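Local coordinates for periplasmic cell division protein (SufI) (Aquifex aeolicus, PDB 6SYY) that probably acts as a copper-dependent oxidase of the laccase-like multicopper oxidase family, using bound copper ions to couple substrate oxidation to oxygen reduction, at residues F250-G255 against N291-A296. Sequence-based numbering, arbitrary orientation.
Sequences FRILNG and NEILVA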
ATOM      1  N   PHE A 250     -13.067  -6.533  -2.981  1.00 28.81           N
ATOM      2  CA  PHE A 250     -12.381  -5.309  -3.376  1.00 30.82           C
ATOM      3  C   PHE A 250     -11.049  -5.233  -2.648  1.00 29.20           C
ATOM      4  O   PHE A 250     -11.001  -5.320  -1.415  1.00 31.08           O
ATOM      5  CB  PHE A 250     -13.234  -4.076  -3.084  1.00 21.66           C
ATOM      6  CG  PHE A 250     -14.538  -4.060  -3.820  1.00 26.42           C
ATOM      7  CD1 PHE A 250     -14.576  -3.774  -5.176  1.00 24.30           C
ATOM      8  CD2 PHE A 250     -15.724  -4.339  -3.163  1.00 23.86           C
ATOM      9  CE1 PHE A 250     -15.777  -3.765  -5.862  1.00 51.45           C
ATOM     10  CE2 PHE A 250     -16.926  -4.331  -3.843  1.00 26.01           C
ATOM     11  CZ  PHE A 250     -16.954  -4.044  -5.194  1.00 35.17           C
ATOM     12  N   ARG A 251      -9.972  -5.085  -3.416  1.00 24.59           N
ATOM     13  CA  ARG A 251      -8.625  -4.908  -2.883  1.00 18.07           C
ATOM     14  C   ARG A 251      -8.350  -3.415  -2.845  1.00 17.44           C
ATOM     15  O   ARG A 251      -7.950  -2.819  -3.849  1.00 24.47           O
ATOM     16  CB  ARG A 251      -7.600  -5.644  -3.733  1.00 18.84           C
ATOM     17  CG  ARG A 251      -7.818  -7.136  -3.763  1.00 23.04           C
ATOM     18  CD  ARG A 251      -6.914  -7.789  -4.772  1.00 20.76           C
ATOM     19  NE  ARG A 251      -7.229  -9.205  -4.923  1.00 27.28           N
ATOM     20  CZ  ARG A 251      -6.547 -10.188  -4.346  1.00 49.14           C
ATOM     21  NH1 ARG A 251      -5.500  -9.914  -3.574  1.00 30.23           N
ATOM     22  NH2 ARG A 251      -6.913 -11.444  -4.545  1.00 24.06           N
ATOM     23  N   ILE A 252      -8.578  -2.808  -1.687  1.00 28.96           N
ATOM     24  CA  ILE A 252      -8.428  -1.364  -1.553  1.00 28.75           C
ATOM     25  C   ILE A 252      -6.965  -1.053  -1.270  1.00 39.16           C
ATOM     26  O   ILE A 252      -6.386  -1.557  -0.303  1.00 33.06           O
ATOM     27  CB  ILE A 252      -9.338  -0.811  -0.450  1.00 26.29           C
ATOM     28  CG1 ILE A 252     -10.802  -1.128  -0.770  1.00 21.60           C
ATOM     29  CG2 ILE A 252      -9.117   0.686  -0.300  1.00 18.08           C
ATOM     30  CD1 ILE A 252     -11.743  -0.863   0.370  1.00 16.99           C
ATOM     31  N   LEU A 253      -6.363  -0.236  -2.125  1.00 20.14           N
ATOM     32  CA  LEU A 253      -4.982   0.195  -1.966  1.00 23.22           C
ATOM     33  C   LEU A 253      -4.974   1.714  -1.932  1.00 30.49           C
ATOM     34  O   LEU A 253      -5.386   2.359  -2.902  1.00 27.68           O
ATOM     35  CB  LEU A 253      -4.104  -0.334  -3.104  1.00 31.49           C
ATOM     36  CG  LEU A 253      -2.594  -0.098  -3.016  1.00 26.65           C
ATOM     37  CD1 LEU A 253      -1.863  -1.189  -3.777  1.00 54.71           C
ATOM     38  CD2 LEU A 253      -2.198   1.264  -3.561  1.00 18.05           C
ATOM     39  N   ASN A 254      -4.524   2.279  -0.817  1.00 20.64           N
ATOM     40  CA  ASN A 254      -4.383   3.727  -0.707  1.00 16.97           C
ATOM     41  C   ASN A 254      -3.070   4.111  -1.370  1.00 41.16           C
ATOM     42  O   ASN A 254      -1.993   3.923  -0.798  1.00 26.20           O
ATOM     43  CB  ASN A 254      -4.424   4.175   0.748  1.00 20.04           C
ATOM     44  CG  ASN A 254      -4.436   5.683   0.890  1.00 26.54           C
ATOM     45  OD1 ASN A 254      -4.069   6.410  -0.034  1.00 26.33           O
ATOM     46  ND2 ASN A 254      -4.858   6.162   2.055  1.00 18.14           N
ATOM     47  N   GLY A 255      -3.161   4.643  -2.587  1.00 27.95           N
ATOM     48  CA  GLY A 255      -1.992   5.084  -3.318  1.00 18.95           C
ATOM     49  C   GLY A 255      -1.840   6.587  -3.281  1.00 22.43           C
ATOM     50  O   GLY A 255      -1.209   7.177  -4.160  1.00 28.73           O
ATOM     51  N   ASN A 291     -18.517  -1.863   9.556  1.00 22.95           N
ATOM     52  CA  ASN A 291     -19.262  -0.915   8.740  1.00 25.37           C
ATOM     53  C   ASN A 291     -18.407   0.279   8.331  1.00 22.19           C
ATOM     54  O   ASN A 291     -18.933   1.236   7.751  1.00 36.82           O
ATOM     55  CB  ASN A 291     -20.539  -0.455   9.460  1.00 24.30           C
ATOM     56  CG  ASN A 291     -20.275   0.077  10.858  1.00 43.92           C
ATOM     57  OD1 ASN A 291     -19.323   0.820  11.088  1.00 37.65           O
ATOM     58  ND2 ASN A 291     -21.128  -0.305  11.802  1.00 48.81           N
ATOM     59  N   GLU A 292     -17.104   0.245   8.614  1.00 26.63           N
ATOM     60  CA  GLU A 292     -16.169   1.242   8.111  1.00 34.50           C
ATOM     61  C   GLU A 292     -14.750   0.715   8.272  1.00 25.35           C
ATOM     62  O   GLU A 292     -14.481  -0.154   9.106  1.00 35.55           O
ATOM     63  CB  GLU A 292     -16.314   2.590   8.831  1.00 31.50           C
ATOM     64  CG  GLU A 292     -16.021   2.544  10.313  1.00 41.33           C
ATOM     65  CD  GLU A 292     -15.799   3.922  10.895  1.00 47.16           C
ATOM     66  OE1 GLU A 292     -14.625   4.303  11.079  1.00 57.57           O
ATOM     67  OE2 GLU A 292     -16.795   4.629  11.159  1.00 57.54           O
ATOM     68  N   ILE A 293     -13.845   1.254   7.456  1.00 36.22           N
ATOM     69  CA  ILE A 293     -12.428   0.920   7.529  1.00 27.53           C
ATOM     70  C   ILE A 293     -11.607   2.188   7.340  1.00 27.35           C
ATOM     71  O   ILE A 293     -11.942   3.051   6.519  1.00 23.05           O
ATOM     72  CB  ILE A 293     -12.019  -0.140   6.487  1.00 26.76           C
ATOM     73  CG1 ILE A 293     -12.443   0.288   5.080  1.00 23.85           C
ATOM     74  CG2 ILE A 293     -12.593  -1.499   6.850  1.00 25.35           C
ATOM     75  CD1 ILE A 293     -11.829  -0.557   3.994  1.00 23.40           C
ATOM     76  N   LEU A 294     -10.533   2.296   8.113  1.00 28.64           N
ATOM     77  CA  LEU A 294      -9.572   3.384   8.008  1.00 24.18           C
ATOM     78  C   LEU A 294      -8.349   2.845   7.283  1.00 24.69           C
ATOM     79  O   LEU A 294      -7.776   1.833   7.700  1.00 36.13           O
ATOM     80  CB  LEU A 294      -9.200   3.904   9.395  1.00 24.87           C
ATOM     81  CG  LEU A 294      -8.374   5.181   9.537  1.00 29.75           C
ATOM     82  CD1 LEU A 294      -9.138   6.365   8.979  1.00 27.64           C
ATOM     83  CD2 LEU A 294      -8.038   5.406  11.002  1.00 34.31           C
ATOM     84  N   VAL A 295      -7.960   3.501   6.195  1.00 20.91           N
ATOM     85  CA  VAL A 295      -6.852   3.034   5.370  1.00 35.44           C
ATOM     86  C   VAL A 295      -5.937   4.213   5.063  1.00 30.69           C
ATOM     87  O   VAL A 295      -6.365   5.206   4.461  1.00 20.92           O
ATOM     88  CB  VAL A 295      -7.344   2.349   4.083  1.00 39.21           C
ATOM     89  CG1 VAL A 295      -8.493   3.124   3.456  1.00 42.65           C
ATOM     90  CG2 VAL A 295      -6.194   2.155   3.103  1.00 36.95           C
ATOM     91  N   ALA A 296      -4.703   4.113   5.488  1.00 23.59           N
ATOM     92  CA  ALA A 296      -3.693   5.133   5.291  1.00 34.73           C
ATOM     93  C   ALA A 296      -2.860   4.823   4.057  1.00 23.29           C
ATOM     94  O   ALA A 296      -2.904   3.707   3.528  1.00 26.37           O
ATOM     95  CB  ALA A 296      -2.789   5.219   6.526  1.00 21.91           C
TER
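The backbones of N254 and A296 come closest, with CA atoms 6.2 Å apart, and from there the two segments, which run in roughly the same direction, spread apart toward their N-terminal ends. No backbone hydrogen bond joins them; side chains fill the gap. In the wider part, I252 and I293 meet tip to tip, CD1 to CD1 at 3.6 Å. Nearer the join, V295 has CG2 anti to its backbone N, which puts this methyl 3.6 Å from CB of N254. Strand 247-254 pairs with strands 200-208 and 300-306, while strand 293-295 pairs with strand 261-267, consistent with the interior of a cupredoxin-type beta-sandwich. N254, the last residue of strand 247-254, adds a polar link. Its CG is anti to the backbone N (chi1 -174°), which brings ND2 to V295 O at 3.0 Å. V295 O lies near the plane of the N254 amide, but ND2 sits above the carbonyl plane, and the N-H...O angle is 147°. ND2 also bonds R259 O, and OD1 takes S256 N in an Asx turn. With an alanine here, V295 O and R259 O would probably lose this donor, and the turn its OD1 bond to S256 N. The side chain of A296 is about 7 Å from that of H510, a copper ligand.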